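PDB 5INW: putative angiotensinogen from Lampetra fluviatilis, which binds heparin, which promotes its inhibition of thrombin, in keeping with a serpin-family protease inhibitor. Local coordinates for residues L88-Y93 and E324-E329; S224-D229 and V245-G250; Y358-Y363 and I393-V398. The protein carries 1 engineered substitution. All coordinates share one frame; numbering follows the deposited sequence.

Contact 1: L88-Y93 and E324-E329; sequences LGFRLY and ESVSQE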
loop_
_atom_site.group_PDB
_atom_site.type_symbol
_atom_site.label_atom_id
_atom_site.label_comp_id
_atom_site.label_asym_id
_atom_site.label_seq_id
_atom_site.Cartn_x
_atom_site.Cartn_y
_atom_site.Cartn_z
ATOM N N LEU A 88 -0.309 3.763 -10.632
ATOM C CA LEU A 88 -1.078 2.563 -10.332
ATOM C C LEU A 88 -1.905 2.732 -9.042
ATOM O O LEU A 88 -3.064 2.376 -9.025
ATOM C CB LEU A 88 -0.141 1.368 -10.133
ATOM C CG LEU A 88 -0.802 0.018 -9.870
ATOM C CD1 LEU A 88 -1.209 -0.567 -11.206
ATOM C CD2 LEU A 88 0.115 -0.947 -9.158
ATOM N N GLY A 89 -1.288 3.255 -7.976
ATOM C CA GLY A 89 -1.945 3.425 -6.699
ATOM C C GLY A 89 -3.153 4.323 -6.814
ATOM O O GLY A 89 -4.241 3.995 -6.343
ATOM N N PHE A 90 -2.950 5.484 -7.447
ATOM C CA PHE A 90 -3.999 6.503 -7.539
ATOM C C PHE A 90 -5.170 5.985 -8.408
ATOM O O PHE A 90 -6.333 6.030 -8.026
ATOM C CB PHE A 90 -3.411 7.791 -8.070
ATOM C CG PHE A 90 -2.485 8.503 -7.112
ATOM C CD1 PHE A 90 -2.837 8.746 -5.775
ATOM C CD2 PHE A 90 -1.248 9.003 -7.563
ATOM C CE1 PHE A 90 -1.963 9.455 -4.905
ATOM C CE2 PHE A 90 -0.375 9.680 -6.699
ATOM C CZ PHE A 90 -0.722 9.903 -5.373
ATOM N N ARG A 91 -4.831 5.416 -9.547
ATOM C CA ARG A 91 -5.814 4.747 -10.358
ATOM C C ARG A 91 -6.597 3.730 -9.526
ATOM O O ARG A 91 -7.815 3.625 -9.654
ATOM C CB ARG A 91 -5.161 4.125 -11.605
ATOM C CG ARG A 91 -5.039 5.134 -12.753
ATOM C CD ARG A 91 -3.833 4.933 -13.666
ATOM N NE ARG A 91 -3.621 3.514 -14.000
ATOM C CZ ARG A 91 -2.434 2.897 -14.142
ATOM N NH1 ARG A 91 -1.269 3.554 -14.017
ATOM N NH2 ARG A 91 -2.415 1.586 -14.407
ATOM N N LEU A 92 -5.923 3.023 -8.645
ATOM C CA LEU A 92 -6.620 2.056 -7.848
ATOM C C LEU A 92 -7.494 2.764 -6.851
ATOM O O LEU A 92 -8.622 2.341 -6.610
ATOM C CB LEU A 92 -5.637 1.119 -7.159
ATOM C CG LEU A 92 -6.208 0.146 -6.135
ATOM C CD1 LEU A 92 -7.162 -0.797 -6.840
ATOM C CD2 LEU A 92 -5.097 -0.662 -5.475
ATOM N N TYR A 93 -6.971 3.833 -6.269
ATOM C CA TYR A 93 -7.729 4.597 -5.286
ATOM C C TYR A 93 -9.072 4.955 -5.855
ATOM O O TYR A 93 -10.096 4.805 -5.192
ATOM C CB TYR A 93 -6.993 5.880 -4.929
ATOM C CG TYR A 93 -7.457 6.603 -3.667
ATOM C CD1 TYR A 93 -8.544 7.459 -3.679
ATOM C CD2 TYR A 93 -6.744 6.486 -2.462
ATOM C CE1 TYR A 93 -8.937 8.124 -2.534
ATOM C CE2 TYR A 93 -7.101 7.190 -1.334
ATOM C CZ TYR A 93 -8.211 8.000 -1.367
ATOM O OH TYR A 93 -8.609 8.666 -0.213
ATOM N N GLU A 324 -11.066 12.768 -5.994
ATOM C CA GLU A 324 -11.011 12.760 -7.466
ATOM C C GLU A 324 -9.699 13.269 -8.048
ATOM O O GLU A 324 -9.244 12.757 -9.051
ATOM C CB GLU A 324 -12.151 13.584 -8.074
ATOM C CG GLU A 324 -13.386 12.771 -8.373
ATOM C CD GLU A 324 -13.065 11.657 -9.331
ATOM O OE1 GLU A 324 -12.516 11.972 -10.423
ATOM O OE2 GLU A 324 -13.327 10.474 -8.971
ATOM N N SER A 325 -9.100 14.288 -7.441
ATOM C CA SER A 325 -7.901 14.921 -8.004
ATOM C C SER A 325 -6.596 14.150 -7.763
ATOM O O SER A 325 -5.580 14.494 -8.401
ATOM C CB SER A 325 -7.727 16.319 -7.433
ATOM O OG SER A 325 -7.407 16.236 -6.068
ATOM N N VAL A 326 -6.606 13.148 -6.855
ATOM C CA VAL A 326 -5.363 12.469 -6.491
ATOM C C VAL A 326 -4.682 11.891 -7.716
ATOM O O VAL A 326 -5.267 11.203 -8.506
ATOM C CB VAL A 326 -5.469 11.397 -5.382
ATOM C CG1 VAL A 326 -5.848 12.055 -4.068
ATOM C CG2 VAL A 326 -6.407 10.250 -5.757
ATOM N N SER A 327 -3.423 12.225 -7.856
ATOM C CA SER A 327 -2.642 11.844 -8.986
ATOM C C SER A 327 -1.224 12.194 -8.608
ATOM O O SER A 327 -0.952 12.877 -7.578
ATOM C CB SER A 327 -3.030 12.628 -10.230
ATOM O OG SER A 327 -2.545 13.966 -10.147
ATOM N N GLN A 328 -0.321 11.707 -9.437
ATOM C CA GLN A 328 1.054 12.059 -9.316
ATOM C C GLN A 328 1.197 13.598 -9.434
ATOM O O GLN A 328 1.888 14.230 -8.633
ATOM C CB GLN A 328 1.835 11.301 -10.372
ATOM C CG GLN A 328 3.301 11.631 -10.420
ATOM C CD GLN A 328 4.019 11.232 -9.159
ATOM O OE1 GLN A 328 3.610 10.301 -8.467
ATOM N NE2 GLN A 328 5.126 11.905 -8.877
ATOM N N GLU A 329 0.516 14.203 -10.398
ATOM C CA GLU A 329 0.681 15.634 -10.619
ATOM C C GLU A 329 0.138 16.436 -9.420
ATOM O O GLU A 329 0.781 17.388 -8.958
ATOM C CB GLU A 329 0.085 16.023 -11.979
ATOM C CG GLU A 329 0.190 17.512 -12.358
ATOM C CD GLU A 329 -0.457 17.854 -13.704
ATOM O OE1 GLU A 329 -1.538 17.295 -14.022
ATOM O OE2 GLU A 329 0.103 18.701 -14.451
#
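Phe90 turns its ring onto the chain at Val326 and Ser327 because its CG stands anti to its own carbonyl carbon (chi1 -70°). Val326 has a similar first torsion (chi1 -66°), with CG1 anti to the carbonyl carbon, which leaves CB and CG2 to meet the helix. The backbone of Val326 and Ser327 lies over one face of the Phe90 ring. Ser327 N lies 3.8 Å above its plane, over the centre, and Val326 C sits over the same face nearer the rim. Val326 CB touches Phe90 CD1 at 3.8 Å. Its CG2 also reaches Tyr93 CD1, at 4.1 Å, the two side chains meeting at about a right angle. These Val326 side-chain contacts are apolar; the rest is mainly ring against peptide backbone. The polar ends turn elsewhere: Tyr93 OH bonds Glu323, and Gln328 OE1 bonds Asn86. Ser327 is the N-cap of helix 328-337, its OG bonding Gln330 N, and Lys94 NZ ties helix 77-96 to the carbonyl oxygens of Glu324 and Val326. Thus a serpin helix, 77-96, packs on the N-capped link between helices 319-325 and 328-337, with Met27 of the C-terminal peptide chain against Phe90 and Tyr93, helices 110-122 and 361-369 on its other flank, and strand 106-108 against Tyr93.

Contact 2: S224-D229 and V245-G250; sequences SKKFPD and VIYFKG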
loop_
_atom_site.group_PDB
_atom_site.type_symbol
_atom_site.label_atom_id
_atom_site.label_comp_id
_atom_site.label_asym_id
_atom_site.label_seq_id
_atom_site.Cartn_x
_atom_site.Cartn_y
_atom_site.Cartn_z
ATOM N N SER A 224 10.289 -11.583 11.200
ATOM C CA SER A 224 10.278 -11.684 12.686
ATOM C C SER A 224 8.895 -11.502 13.303
ATOM O O SER A 224 8.625 -10.483 13.947
ATOM C CB SER A 224 11.279 -10.704 13.315
ATOM O OG SER A 224 12.594 -11.099 13.019
ATOM N N LYS A 225 8.011 -12.465 13.049
ATOM C CA LYS A 225 6.697 -12.529 13.705
ATOM C C LYS A 225 5.778 -11.306 13.556
ATOM O O LYS A 225 4.801 -11.175 14.294
ATOM C CB LYS A 225 6.852 -12.897 15.196
ATOM C CG LYS A 225 7.681 -14.162 15.465
ATOM C CD LYS A 225 7.449 -14.736 16.867
ATOM C CE LYS A 225 8.145 -16.074 17.059
ATOM N NZ LYS A 225 7.768 -16.710 18.355
ATOM N N LYS A 226 6.052 -10.441 12.588
ATOM C CA LYS A 226 5.141 -9.327 12.314
ATOM C C LYS A 226 3.957 -9.811 11.484
ATOM O O LYS A 226 2.865 -9.276 11.568
ATOM C CB LYS A 226 5.869 -8.214 11.567
ATOM C CG LYS A 226 6.874 -7.443 12.415
ATOM C CD LYS A 226 6.136 -6.739 13.573
ATOM C CE LYS A 226 6.918 -5.573 14.170
ATOM N NZ LYS A 226 8.125 -5.982 14.957
ATOM N N PHE A 227 4.201 -10.824 10.667
ATOM C CA PHE A 227 3.201 -11.366 9.794
ATOM C C PHE A 227 2.995 -12.864 10.056
ATOM O O PHE A 227 3.649 -13.716 9.443
ATOM C CB PHE A 227 3.642 -11.134 8.354
ATOM C CG PHE A 227 3.719 -9.701 7.967
ATOM C CD1 PHE A 227 4.862 -8.992 8.157
ATOM C CD2 PHE A 227 2.625 -9.069 7.418
ATOM C CE1 PHE A 227 4.925 -7.681 7.805
ATOM C CE2 PHE A 227 2.676 -7.754 7.067
ATOM C CZ PHE A 227 3.831 -7.056 7.250
ATOM N N PRO A 228 2.098 -13.193 10.998
ATOM C CA PRO A 228 1.585 -14.565 11.102
ATOM C C PRO A 228 0.317 -14.580 10.267
ATOM O O PRO A 228 -0.068 -13.512 9.744
ATOM C CB PRO A 228 1.256 -14.661 12.577
ATOM C CG PRO A 228 0.786 -13.276 12.934
ATOM C CD PRO A 228 1.490 -12.312 12.025
ATOM N N ASP A 229 -0.331 -15.728 10.129
ATOM C CA ASP A 229 -1.684 -15.811 9.479
ATOM C C ASP A 229 -1.989 -14.975 8.173
ATOM O O ASP A 229 -3.134 -14.647 7.893
ATOM C CB ASP A 229 -2.797 -15.581 10.523
ATOM C CG ASP A 229 -2.862 -14.135 11.024
ATOM O OD1 ASP A 229 -2.563 -13.179 10.260
ATOM O OD2 ASP A 229 -3.232 -13.943 12.202
ATOM N N VAL A 245 4.554 -8.864 1.446
ATOM C CA VAL A 245 4.278 -8.077 2.628
ATOM C C VAL A 245 5.216 -6.878 2.691
ATOM O O VAL A 245 6.351 -6.948 2.255
ATOM C CB VAL A 245 4.435 -8.885 3.919
ATOM C CG1 VAL A 245 3.628 -10.135 3.789
ATOM C CG2 VAL A 245 5.891 -9.221 4.176
ATOM N N ILE A 246 4.758 -5.856 3.392
ATOM C CA ILE A 246 5.499 -4.637 3.586
ATOM C C ILE A 246 5.115 -4.073 4.933
ATOM O O ILE A 246 3.933 -4.021 5.294
ATOM C CB ILE A 246 5.212 -3.740 2.415
ATOM C CG1 ILE A 246 5.839 -2.396 2.543
ATOM C CG2 ILE A 246 3.718 -3.559 2.229
ATOM C CD1 ILE A 246 5.784 -1.746 1.171
ATOM N N TYR A 247 6.140 -3.695 5.682
ATOM C CA TYR A 247 6.024 -3.225 7.038
ATOM C C TYR A 247 6.780 -1.928 7.165
ATOM O O TYR A 247 7.960 -1.895 6.810
ATOM C CB TYR A 247 6.656 -4.222 7.994
ATOM C CG TYR A 247 6.706 -3.730 9.424
ATOM C CD1 TYR A 247 5.626 -3.880 10.233
ATOM C CD2 TYR A 247 7.843 -3.076 9.947
ATOM C CE1 TYR A 247 5.650 -3.434 11.534
ATOM C CE2 TYR A 247 7.882 -2.597 11.247
ATOM C CZ TYR A 247 6.766 -2.785 12.047
ATOM O OH TYR A 247 6.682 -2.374 13.376
ATOM N N PHE A 248 6.113 -0.902 7.710
ATOM C CA PHE A 248 6.706 0.400 7.993
ATOM C C PHE A 248 6.518 0.779 9.456
ATOM O O PHE A 248 5.404 0.648 9.990
ATOM C CB PHE A 248 6.010 1.443 7.114
ATOM C CG PHE A 248 6.181 2.871 7.573
ATOM C CD1 PHE A 248 7.376 3.542 7.356
ATOM C CD2 PHE A 248 5.139 3.547 8.171
ATOM C CE1 PHE A 248 7.544 4.841 7.768
ATOM C CE2 PHE A 248 5.293 4.862 8.588
ATOM C CZ PHE A 248 6.489 5.514 8.366
ATOM N N LYS A 249 7.584 1.236 10.119
ATOM C CA LYS A 249 7.422 1.834 11.451
ATOM C C LYS A 249 8.309 3.036 11.600
ATOM O O LYS A 249 9.524 2.905 11.694
ATOM C CB LYS A 249 7.690 0.863 12.583
ATOM C CG LYS A 249 7.345 1.424 13.962
ATOM C CD LYS A 249 7.597 0.372 15.024
ATOM C CE LYS A 249 7.501 0.964 16.404
ATOM N NZ LYS A 249 8.072 0.015 17.392
ATOM N N GLY A 250 7.667 4.203 11.631
ATOM C CA GLY A 250 8.345 5.472 11.690
ATOM C C GLY A 250 8.003 6.251 12.933
ATOM O O GLY A 250 6.863 6.414 13.289
#
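Phe227 and Tyr247 join two parts of the serpin fold: the loop that follows helix 208-221 and strand 238-251 of the large central sheet, sheet A. Phe227 has the largest share of the buried surface. Val245 comes at its ring from the opposite direction. Val245 CB stands 3.8 Å from the centroid of the Phe227 ring and only 11° off the normal, a CH-pi contact over the face. The two methyls of Val245 straddle this point, CG1 near Phe227 CD2 and CG2 near CD1 and CE1. The strand also borders the ring edge. Tyr247 CB lies in the ring plane, 3.9 Å from Phe227 CE1, and Ile246 O is near that plane, 3.6 Å from Phe227 CZ. Replacing Phe227 by an alanine is likely to leave Val245 CB without the ring it packs on and to open a gap between loop and strand. Ile219 of helix 208-221 also touches the Phe227 side chain, as do Lys409 and Glu411 of strand 405-417, which is very probably the cleaved reactive loop inserted into sheet A. Tyr247 projects from the strand toward the loop, its CG anti to the backbone N (chi1 174°). Lys226 crosses it obliquely. The Lys226 chain bends at chi2 and chi4, and its CG lies over a face of the Tyr247 ring, offset toward the rim. This is carbon packing, with the ammonium further off. Tyr247 OH has its polar partner in Glu407 of strand 405-417. At the phenol end, Lys226 CE is 3.3 Å from Tyr247 OH, while Lys226 NZ stays 4.2 Å from that oxygen.

Contact 3: Y358-Y363 and I393-V398; sequences YDLKAY and ITHKSV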
loop_
_atom_site.group_PDB
_atom_site.type_symbol
_atom_site.label_atom_id
_atom_site.label_comp_id
_atom_site.label_asym_id
_atom_site.label_seq_id
_atom_site.Cartn_x
_atom_site.Cartn_y
_atom_site.Cartn_z
ATOM N N TYR A 358 -9.411 -5.981 1.083
ATOM C CA TYR A 358 -9.966 -5.898 -0.243
ATOM C C TYR A 358 -9.842 -7.211 -0.971
ATOM O O TYR A 358 -9.001 -8.051 -0.654
ATOM C CB TYR A 358 -9.278 -4.820 -1.049
ATOM C CG TYR A 358 -9.262 -3.407 -0.460
ATOM C CD1 TYR A 358 -10.295 -2.522 -0.700
ATOM C CD2 TYR A 358 -8.162 -2.956 0.257
ATOM C CE1 TYR A 358 -10.260 -1.240 -0.230
ATOM C CE2 TYR A 358 -8.105 -1.673 0.736
ATOM C CZ TYR A 358 -9.162 -0.811 0.496
ATOM O OH TYR A 358 -9.122 0.473 0.994
ATOM N N ASP A 359 -10.769 -7.409 -1.908
ATOM C CA ASP A 359 -10.640 -8.374 -2.992
ATOM C C ASP A 359 -10.497 -7.446 -4.216
ATOM O O ASP A 359 -11.338 -6.601 -4.448
ATOM C CB ASP A 359 -11.875 -9.263 -3.023
ATOM C CG ASP A 359 -11.895 -10.205 -4.206
ATOM O OD1 ASP A 359 -11.916 -9.739 -5.362
ATOM O OD2 ASP A 359 -11.930 -11.430 -3.977
ATOM N N LEU A 360 -9.403 -7.549 -4.942
ATOM C CA LEU A 360 -9.066 -6.510 -5.900
ATOM C C LEU A 360 -9.458 -6.862 -7.334
ATOM O O LEU A 360 -9.182 -6.088 -8.258
ATOM C CB LEU A 360 -7.561 -6.256 -5.860
ATOM C CG LEU A 360 -6.959 -5.767 -4.558
ATOM C CD1 LEU A 360 -5.445 -5.624 -4.698
ATOM C CD2 LEU A 360 -7.586 -4.452 -4.191
ATOM N N LYS A 361 -10.095 -8.023 -7.520
ATOM C CA LYS A 361 -10.325 -8.577 -8.848
ATOM C C LYS A 361 -11.058 -7.586 -9.765
ATOM O O LYS A 361 -10.630 -7.307 -10.869
ATOM C CB LYS A 361 -11.044 -9.915 -8.727
ATOM C CG LYS A 361 -11.552 -10.465 -10.040
ATOM C CD LYS A 361 -11.892 -11.951 -9.990
ATOM C CE LYS A 361 -12.864 -12.308 -11.118
ATOM N NZ LYS A 361 -12.948 -13.780 -11.404
ATOM N N ALA A 362 -12.131 -7.018 -9.267
ATOM C CA ALA A 362 -12.911 -6.075 -10.022
ATOM C C ALA A 362 -12.204 -4.750 -10.204
ATOM O O ALA A 362 -12.445 -4.087 -11.201
ATOM C CB ALA A 362 -14.258 -5.842 -9.337
ATOM N N TYR A 363 -11.417 -4.309 -9.229
ATOM C CA TYR A 363 -10.784 -3.004 -9.392
ATOM C C TYR A 363 -9.698 -3.095 -10.476
ATOM O O TYR A 363 -9.610 -2.242 -11.377
ATOM C CB TYR A 363 -10.193 -2.468 -8.078
ATOM C CG TYR A 363 -11.163 -2.333 -6.897
ATOM C CD1 TYR A 363 -12.355 -1.642 -7.021
ATOM C CD2 TYR A 363 -10.847 -2.869 -5.638
ATOM C CE1 TYR A 363 -13.209 -1.519 -5.940
ATOM C CE2 TYR A 363 -11.700 -2.755 -4.563
ATOM C CZ TYR A 363 -12.867 -2.090 -4.726
ATOM O OH TYR A 363 -13.736 -1.966 -3.684
ATOM N N ILE A 393 -6.951 -12.396 -5.800
ATOM C CA ILE A 393 -6.003 -11.425 -5.236
ATOM C C ILE A 393 -6.576 -10.618 -4.076
ATOM O O ILE A 393 -7.494 -9.848 -4.254
ATOM C CB ILE A 393 -5.586 -10.393 -6.277
ATOM C CG1 ILE A 393 -4.908 -11.072 -7.448
ATOM C CG2 ILE A 393 -4.623 -9.391 -5.681
ATOM C CD1 ILE A 393 -4.338 -10.088 -8.461
ATOM N N THR A 394 -6.039 -10.813 -2.891
ATOM C CA THR A 394 -6.504 -10.073 -1.738
ATOM C C THR A 394 -5.459 -9.028 -1.418
ATOM O O THR A 394 -4.339 -9.117 -1.883
ATOM C CB THR A 394 -6.841 -11.011 -0.548
ATOM O OG1 THR A 394 -5.798 -11.967 -0.323
ATOM C CG2 THR A 394 -8.060 -11.805 -0.895
ATOM N N HIS A 395 -5.875 -7.993 -0.706
ATOM C CA HIS A 395 -4.982 -6.992 -0.180
ATOM C C HIS A 395 -5.520 -6.625 1.160
ATOM O O HIS A 395 -6.667 -6.400 1.299
ATOM C CB HIS A 395 -4.890 -5.769 -1.067
ATOM C CG HIS A 395 -3.886 -4.790 -0.583
ATOM N ND1 HIS A 395 -2.540 -4.924 -0.828
ATOM C CD2 HIS A 395 -4.010 -3.724 0.229
ATOM C CE1 HIS A 395 -1.887 -3.958 -0.219
ATOM N NE2 HIS A 395 -2.758 -3.212 0.422
ATOM N N LYS A 396 -4.673 -6.621 2.159
ATOM C CA LYS A 396 -5.055 -6.387 3.557
ATOM C C LYS A 396 -4.021 -5.395 4.127
ATOM O O LYS A 396 -2.807 -5.513 3.851
ATOM C CB LYS A 396 -5.021 -7.728 4.274
ATOM C CG LYS A 396 -5.897 -7.843 5.495
ATOM C CD LYS A 396 -5.211 -7.364 6.796
ATOM C CE LYS A 396 -6.180 -7.349 7.981
ATOM N NZ LYS A 396 -5.493 -7.649 9.263
ATOM N N SER A 397 -4.469 -4.379 4.857
ATOM C CA SER A 397 -3.537 -3.370 5.419
ATOM C C SER A 397 -3.962 -2.810 6.755
ATOM O O SER A 397 -5.127 -2.809 7.049
ATOM C CB SER A 397 -3.365 -2.232 4.423
ATOM O OG SER A 397 -4.639 -1.672 4.194
ATOM N N VAL A 398 -3.018 -2.347 7.562
ATOM C CA VAL A 398 -3.310 -1.779 8.869
ATOM C C VAL A 398 -2.544 -0.470 9.120
ATOM O O VAL A 398 -1.392 -0.362 8.742
ATOM C CB VAL A 398 -2.932 -2.735 9.998
ATOM C CG1 VAL A 398 -3.451 -2.202 11.350
ATOM C CG2 VAL A 398 -3.480 -4.117 9.742
#
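Tyr358 and His395 face each other as an antiparallel hydrogen-bonded pair, and both side chains leave the same face of the sheet. Their strands, 345-359 and 389-401, are antiparallel neighbours in serpin sheet A. Tyr358 CD2 lies near the plane of the imidazole, 4.2 Å from His395 CD2. The CG of His395 is anti to its backbone N (chi1 -175°), while that of Tyr358 is anti to its carbonyl carbon (chi1 -56°). With these torsions an edge of the imidazole is turned to Tyr358 CD2. Leu360 approaches His395 obliquely, and its CD1 packs on His395 CB at 3.7 Å. The same methyl is 4.0 Å from Ile393 CG2, where the two side chains cross at about a right angle. Leu360 CD1 thus touches both residues. The backbone fixes the register. Tyr358 N donates to His395 O at 2.8 Å, nearly along the C=O axis. In return His395 N donates to Tyr358 O, from above the carbonyl plane. A third bond, Leu360 N to Ile393 O, is nearly straight, and carries the pairing one step past the strand end. Between these bonds lies the non-hydrogen-bonded pair Asp359 and Thr394, with Thr394 CA making a CA-H...O contact of 3.4 Å to Tyr358 O. Asp359 OD1 weakly caps Lys361 N at the start of helix 361-369. The imidazole is fixed in rotation by two bonds, NE2 accepting from Ser109 N and ND1 pairing with Thr412 OG1, and Tyr358 OH bonds Phe107 N. Strand 389-401 borders strand 405-417, the probable inserted loop. Helix 110-122 lies against Leu360, Ile393 and His395, while Tyr358 touches strand 106-108 and helix 77-96.

Contacts 2 and 3 belong to the same central sheet, and strand 405-417 pairs with both 238-251 and 389-401 between them. They use different faces. Phe227 packs on the side of helix 208-221, whereas His395 and Leu360 lie on the side of helix 110-122. Contact 1 is a buried helix-to-turn packing, 25 Å from contact 2, centre to centre, and across the chain's centre from it. It touches contact 3 where Leu92 CD1 meets Tyr363 CB at 3.7 Å. Contact 2 is also buried, with an exposed lysine at its rim, and contact 3 is partly buried. Only contact 3 is joined by backbone hydrogen bonds. Contacts 1 and 2 rely on a phenylalanine ring.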